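Local atomic coordinates of beta-glucanase (Bacteroides thetaiotaomicron, PDB entry 6EUG), a protein that probably hydrolyses the beta-1,3-galactosidic bonds of arabinogalactan as a glycoside hydrolase, this chain being its family 43 domain. Residues 201-215 with 227-239. Residues are numbered along the deposited sequence; the frame is centred on the assembly and turned at random.
Sequences FVKRDLKDGQMSRDM and HIYSSEDNLTLQI. With GIM (glucoimidazole), chain B.
One blade of the five-bladed beta-propeller of family 43 begins here: Asp214, whose OD2 accepts a 2.7 Å hydrogen bond from glucoimidazole O2, stands just ahead of the blade's innermost strand, and the 227-239 hairpin holds the chain that delivers it. Ser230 N donates a hydrogen bond to Asp214 O and Arg213 N one to Ser230 O, and Met215 and Tyr229 form an antiparallel non-hydrogen-bonded pair. A chi1 of -164° swings Ser231 OG away from its own backbone N and into the carbonyl plane of Met211 O, where it donates to a lone pair at 2.7 Å; a water links this hydroxyl to Met211 N, Gln210 OE1 and Asp205 OD2. Gln210 OE1 also takes an almost straight bond (172°) from Gln238 NE2, which reaches Glu232 OE2 with its other hydrogen; with Tyr229 OH donating to Gln238 OE1, both ends of the Gln238 amide are engaged, which fixes its rotation.

At the hairpin's type I' turn, Arg204 meets Asp233 end-on, NH1 to OD2 at 3.0 Å and NH2 to OD1 at 3.1 Å, both from above the carboxylate plane. The same guanidinium grips Asp205 side-on through NE and NH2, and its NH1 lies 3.3 Å above the plane of the Phe201 ring. One residue on, Asn234 OD1 receives Arg213 NH1 at 3.0 Å, the donor well above the side-chain carbonyl plane; Arg213 NH2 hydrogen-bonds to the backbone O of Tyr136, a ligand-pocket residue.

Helix 190-197 packs against Phe201 and Leu235 through Trp192 and Ile196, while on strand 252-256, the blade's outermost, Arg255 salt-bridges Glu232 OE1 and Tyr253 touches Gln210 and Gln238.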
loop_
_atom_site.group_PDB
_atom_site.type_symbol
_atom_site.label_atom_id
_atom_site.label_comp_id
_atom_site.label_asym_id
_atom_site.label_seq_id
_atom_site.Cartn_x
_atom_site.Cartn_y
_atom_site.Cartn_z
ATOM N N PHE A 201 -13.094 16.351 -7.163
ATOM C CA PHE A 201 -13.385 15.326 -6.108
ATOM C C PHE A 201 -12.740 15.633 -4.760
ATOM O O PHE A 201 -13.217 15.133 -3.697
ATOM C CB PHE A 201 -13.050 13.885 -6.606
ATOM C CG PHE A 201 -14.053 13.291 -7.605
ATOM C CD1 PHE A 201 -15.240 13.935 -7.988
ATOM C CD2 PHE A 201 -13.784 12.053 -8.172
ATOM C CE1 PHE A 201 -16.114 13.332 -8.911
ATOM C CE2 PHE A 201 -14.649 11.449 -9.082
ATOM C CZ PHE A 201 -15.812 12.086 -9.450
ATOM N N VAL A 202 -11.661 16.416 -4.750
ATOM C CA VAL A 202 -11.151 16.935 -3.487
ATOM C C VAL A 202 -12.223 17.800 -2.783
ATOM O O VAL A 202 -12.515 17.599 -1.581
ATOM C CB VAL A 202 -9.848 17.757 -3.666
ATOM C CG1 VAL A 202 -9.371 18.333 -2.335
ATOM C CG2 VAL A 202 -8.728 16.914 -4.293
ATOM N N LYS A 203 -12.804 18.740 -3.523
ATOM C CA LYS A 203 -13.874 19.624 -2.979
ATOM C C LYS A 203 -15.113 18.804 -2.545
ATOM O O LYS A 203 -15.667 19.048 -1.476
ATOM C CB LYS A 203 -14.238 20.718 -4.015
ATOM N N ARG A 204 -15.492 17.798 -3.342
ATOM C CA ARG A 204 -16.609 16.904 -3.031
ATOM C C ARG A 204 -16.404 16.243 -1.669
ATOM O O ARG A 204 -17.329 16.167 -0.863
ATOM C CB ARG A 204 -16.736 15.828 -4.104
ATOM C CG ARG A 204 -17.963 14.928 -4.005
ATOM C CD ARG A 204 -17.824 13.672 -4.853
ATOM N NE ARG A 204 -16.675 12.832 -4.461
ATOM C CZ ARG A 204 -16.252 11.741 -5.108
ATOM N NH1 ARG A 204 -16.871 11.302 -6.206
ATOM N NH2 ARG A 204 -15.205 11.058 -4.642
ATOM N N ASP A 205 -15.183 15.781 -1.416
ATOM C CA ASP A 205 -14.918 14.977 -0.234
ATOM C C ASP A 205 -14.343 15.782 0.929
ATOM O O ASP A 205 -14.060 15.202 1.985
ATOM C CB ASP A 205 -13.949 13.847 -0.616
ATOM C CG ASP A 205 -14.573 12.817 -1.569
ATOM O OD1 ASP A 205 -15.836 12.729 -1.637
ATOM O OD2 ASP A 205 -13.784 12.071 -2.234
ATOM N N LEU A 206 -14.191 17.100 0.747
ATOM C CA LEU A 206 -13.509 17.959 1.718
ATOM C C LEU A 206 -14.072 17.823 3.127
ATOM O O LEU A 206 -13.275 17.703 4.054
ATOM C CB LEU A 206 -13.550 19.434 1.286
ATOM C CG LEU A 206 -12.861 20.484 2.189
ATOM C CD1 LEU A 206 -11.358 20.346 2.087
ATOM C CD2 LEU A 206 -13.286 21.907 1.798
ATOM N N LYS A 207 -15.408 17.865 3.295
ATOM C CA LYS A 207 -15.997 17.964 4.656
ATOM C C LYS A 207 -15.744 16.714 5.495
ATOM O O LYS A 207 -15.321 16.814 6.654
ATOM C CB LYS A 207 -17.507 18.289 4.626
ATOM N N ASP A 208 -15.934 15.549 4.899
ATOM C CA ASP A 208 -15.842 14.274 5.637
ATOM C C ASP A 208 -14.494 13.561 5.472
ATOM O O ASP A 208 -14.220 12.578 6.179
ATOM C CB ASP A 208 -16.985 13.327 5.235
ATOM C CG ASP A 208 -18.352 13.858 5.605
ATOM O OD1 ASP A 208 -18.509 14.639 6.582
ATOM O OD2 ASP A 208 -19.301 13.476 4.895
ATOM N N GLY A 209 -13.638 14.087 4.603
ATOM C CA GLY A 209 -12.300 13.508 4.394
ATOM C C GLY A 209 -12.057 12.810 3.057
ATOM O O GLY A 209 -12.965 12.298 2.398
ATOM N N GLN A 210 -10.787 12.757 2.693
ATOM C CA GLN A 210 -10.354 12.185 1.417
ATOM C C GLN A 210 -10.406 10.657 1.465
ATOM O O GLN A 210 -10.131 10.043 2.521
ATOM C CB GLN A 210 -8.935 12.670 1.078
ATOM C CG GLN A 210 -8.833 14.197 0.969
ATOM C CD GLN A 210 -9.709 14.765 -0.123
ATOM O OE1 GLN A 210 -9.607 14.340 -1.282
ATOM N NE2 GLN A 210 -10.591 15.746 0.238
ATOM N N MET A 211 -10.778 10.060 0.329
ATOM C CA MET A 211 -10.908 8.615 0.214
ATOM C C MET A 211 -9.552 7.943 0.275
ATOM O O MET A 211 -8.571 8.511 -0.157
ATOM C CB MET A 211 -11.605 8.225 -1.100
ATOM C CG MET A 211 -13.057 8.711 -1.220
ATOM S SD MET A 211 -13.780 8.470 -2.849
ATOM C CE MET A 211 -13.882 6.677 -2.938
ATOM N N SER A 212 -9.512 6.749 0.877
ATOM C CA SER A 212 -8.272 5.939 0.954
ATOM C C SER A 212 -8.590 4.504 0.664
ATOM O O SER A 212 -9.363 3.904 1.417
ATOM C CB SER A 212 -7.646 6.069 2.382
ATOM O OG SER A 212 -6.387 5.403 2.485
ATOM N N ARG A 213 -8.028 3.956 -0.432
ATOM C CA ARG A 213 -8.156 2.548 -0.768
ATOM C C ARG A 213 -6.768 1.864 -0.719
ATOM O O ARG A 213 -6.236 1.706 0.389
ATOM C CB ARG A 213 -8.988 2.320 -2.055
ATOM C CG ARG A 213 -10.431 2.788 -1.931
ATOM C CD ARG A 213 -11.357 1.914 -2.780
ATOM N NE ARG A 213 -12.764 2.331 -2.813
ATOM C CZ ARG A 213 -13.309 3.121 -3.743
ATOM N NH1 ARG A 213 -12.565 3.676 -4.711
ATOM N NH2 ARG A 213 -14.614 3.396 -3.689
ATOM N N ASP A 214 -6.165 1.499 -1.851
ATOM C CA ASP A 214 -4.819 0.937 -1.820
ATOM C C ASP A 214 -3.874 1.958 -1.124
ATOM O O ASP A 214 -4.021 3.184 -1.311
ATOM C CB ASP A 214 -4.253 0.652 -3.220
ATOM C CG ASP A 214 -4.882 -0.542 -3.913
ATOM O OD1 ASP A 214 -5.788 -1.235 -3.386
ATOM O OD2 ASP A 214 -4.396 -0.831 -5.036
ATOM N N MET A 215 -2.980 1.437 -0.280
ATOM C CA MET A 215 -2.104 2.276 0.569
ATOM C C MET A 215 -0.791 1.623 0.980
ATOM O O MET A 215 -0.618 0.398 0.917
ATOM C CB MET A 215 -2.867 2.714 1.839
ATOM C CG MET A 215 -3.440 1.588 2.709
ATOM S SD MET A 215 -3.356 1.788 4.506
ATOM C CE MET A 215 -1.594 1.463 4.731
ATOM N N HIS A 227 1.681 8.381 5.177
ATOM C CA HIS A 227 0.589 7.505 4.667
ATOM C C HIS A 227 0.337 7.893 3.182
ATOM O O HIS A 227 -0.040 9.038 2.877
ATOM C CB HIS A 227 -0.641 7.664 5.561
ATOM C CG HIS A 227 -1.866 6.907 5.117
ATOM N ND1 HIS A 227 -3.145 7.401 5.287
ATOM C CD2 HIS A 227 -2.003 5.707 4.511
ATOM C CE1 HIS A 227 -4.015 6.524 4.809
ATOM N NE2 HIS A 227 -3.342 5.490 4.325
ATOM N N ILE A 228 0.573 6.934 2.291
ATOM C CA ILE A 228 0.524 7.121 0.836
ATOM C C ILE A 228 -0.674 6.292 0.351
ATOM O O ILE A 228 -0.741 5.097 0.640
ATOM C CB ILE A 228 1.811 6.663 0.147
ATOM C CG1 ILE A 228 2.993 7.548 0.618
ATOM C CG2 ILE A 228 1.679 6.822 -1.369
ATOM C CD1 ILE A 228 4.363 6.994 0.406
ATOM N N TYR A 229 -1.620 6.902 -0.341
ATOM C CA TYR A 229 -2.856 6.166 -0.711
ATOM C C TYR A 229 -3.532 6.615 -1.999
ATOM O O TYR A 229 -3.401 7.769 -2.400
ATOM C CB TYR A 229 -3.868 6.207 0.463
ATOM C CG TYR A 229 -4.194 7.648 0.906
ATOM C CD1 TYR A 229 -3.345 8.347 1.798
ATOM C CD2 TYR A 229 -5.297 8.352 0.370
ATOM C CE1 TYR A 229 -3.623 9.652 2.160
ATOM C CE2 TYR A 229 -5.578 9.657 0.735
ATOM C CZ TYR A 229 -4.713 10.332 1.593
ATOM O OH TYR A 229 -4.970 11.645 1.918
ATOM N N SER A 230 -4.276 5.686 -2.617
ATOM C CA SER A 230 -5.101 5.984 -3.771
ATOM C C SER A 230 -6.402 6.657 -3.266
ATOM O O SER A 230 -7.108 6.117 -2.415
ATOM C CB SER A 230 -5.396 4.713 -4.579
ATOM O OG SER A 230 -4.195 4.073 -5.005
ATOM N N SER A 231 -6.693 7.837 -3.800
ATOM C CA SER A 231 -7.801 8.711 -3.331
ATOM C C SER A 231 -8.700 9.186 -4.495
ATOM O O SER A 231 -8.476 8.813 -5.644
ATOM C CB SER A 231 -7.205 9.943 -2.620
ATOM O OG SER A 231 -8.159 10.646 -1.818
ATOM N N GLU A 232 -9.718 10.010 -4.208
ATOM C CA GLU A 232 -10.547 10.600 -5.257
ATOM C C GLU A 232 -11.106 9.522 -6.245
ATOM O O GLU A 232 -10.873 9.568 -7.463
ATOM C CB GLU A 232 -9.725 11.682 -5.995
ATOM C CG GLU A 232 -9.093 12.745 -5.105
ATOM C CD GLU A 232 -8.206 13.769 -5.807
ATOM O OE1 GLU A 232 -8.405 14.070 -7.039
ATOM O OE2 GLU A 232 -7.232 14.264 -5.137
ATOM N N ASP A 233 -11.833 8.545 -5.708
ATOM C CA ASP A 233 -12.418 7.443 -6.505
ATOM C C ASP A 233 -11.291 6.657 -7.238
ATOM O O ASP A 233 -11.467 6.251 -8.402
ATOM C CB ASP A 233 -13.522 7.909 -7.494
ATOM C CG ASP A 233 -14.864 8.271 -6.805
ATOM O OD1 ASP A 233 -15.050 8.098 -5.614
ATOM O OD2 ASP A 233 -15.776 8.787 -7.463
ATOM N N ASN A 234 -10.139 6.506 -6.546
ATOM C CA ASN A 234 -8.919 5.833 -7.056
ATOM C C ASN A 234 -8.153 6.639 -8.141
ATOM O O ASN A 234 -7.122 6.183 -8.633
ATOM C CB ASN A 234 -9.217 4.404 -7.609
ATOM C CG ASN A 234 -9.660 3.409 -6.544
ATOM O OD1 ASN A 234 -9.597 3.664 -5.346
ATOM N ND2 ASN A 234 -10.162 2.271 -7.001
ATOM N N LEU A 235 -8.626 7.825 -8.501
ATOM C CA LEU A 235 -8.059 8.567 -9.634
ATOM C C LEU A 235 -6.703 9.258 -9.346
ATOM O O LEU A 235 -5.967 9.556 -10.275
ATOM C CB LEU A 235 -9.059 9.601 -10.171
ATOM C CG LEU A 235 -10.364 9.035 -10.760
ATOM C CD1 LEU A 235 -11.503 10.036 -10.800
ATOM C CD2 LEU A 235 -10.121 8.472 -12.136
ATOM N N THR A 236 -6.415 9.558 -8.088
ATOM C CA THR A 236 -5.315 10.478 -7.734
ATOM C C THR A 236 -4.599 9.925 -6.518
ATOM O O THR A 236 -5.283 9.459 -5.564
ATOM C CB THR A 236 -5.919 11.874 -7.389
ATOM O OG1 THR A 236 -6.713 12.349 -8.503
ATOM C CG2 THR A 236 -4.823 12.895 -7.066
ATOM N N LEU A 237 -3.249 9.971 -6.498
ATOM C CA LEU A 237 -2.497 9.576 -5.286
ATOM C C LEU A 237 -2.406 10.758 -4.310
ATOM O O LEU A 237 -2.260 11.900 -4.744
ATOM C CB LEU A 237 -1.074 9.153 -5.595
ATOM C CG LEU A 237 -0.854 7.794 -6.233
ATOM C CD1 LEU A 237 0.584 7.729 -6.693
ATOM C CD2 LEU A 237 -1.164 6.672 -5.235
ATOM N N GLN A 238 -2.505 10.464 -3.004
ATOM C CA GLN A 238 -2.226 11.470 -1.963
ATOM C C GLN A 238 -1.156 10.972 -0.988
ATOM O O GLN A 238 -1.035 9.750 -0.771
ATOM C CB GLN A 238 -3.516 11.927 -1.249
ATOM C CG GLN A 238 -4.478 12.696 -2.157
ATOM C CD GLN A 238 -5.791 13.105 -1.484
ATOM O OE1 GLN A 238 -5.954 12.913 -0.265
ATOM N NE2 GLN A 238 -6.750 13.651 -2.278
ATOM N N ILE A 239 -0.342 11.918 -0.462
ATOM C CA ILE A 239 0.728 11.638 0.511
ATOM C C ILE A 239 0.472 12.542 1.699
ATOM O O ILE A 239 0.496 13.766 1.527
ATOM C CB ILE A 239 2.134 11.927 -0.055
ATOM C CG1 ILE A 239 2.340 11.151 -1.364
ATOM C CG2 ILE A 239 3.213 11.603 0.979
ATOM C CD1 ILE A 239 3.719 11.304 -2.006
HETATM C C1 GIM B . -7.505 -3.757 -6.554
HETATM C C2 GIM B . -6.576 -3.588 -5.415
HETATM N N10 GIM B . -8.498 -4.660 -6.639
HETATM C C3 GIM B . -6.642 -4.828 -4.505
HETATM C C4 GIM B . -8.133 -5.223 -4.288
HETATM C C5 GIM B . -8.761 -5.700 -5.607
HETATM C C6 GIM B . -10.253 -6.007 -5.486
HETATM C C7 GIM B . -8.523 -3.413 -8.472
HETATM C C8 GIM B . -9.130 -4.474 -7.829
HETATM N N1 GIM B . -7.521 -2.985 -7.670
HETATM O O3 GIM B . -6.049 -4.550 -3.227
HETATM O O2 GIM B . -5.276 -3.200 -5.937
HETATM O O4 GIM B . -8.939 -4.161 -3.717
HETATM O O6 GIM B . -10.994 -4.809 -5.274
HETATM O O HOH W 1 -10.453 15.674 -8.110
HETATM O O HOH W 2 -11.042 11.839 -2.042
HETATM O O HOH W 3 -7.110 1.618 -4.756
#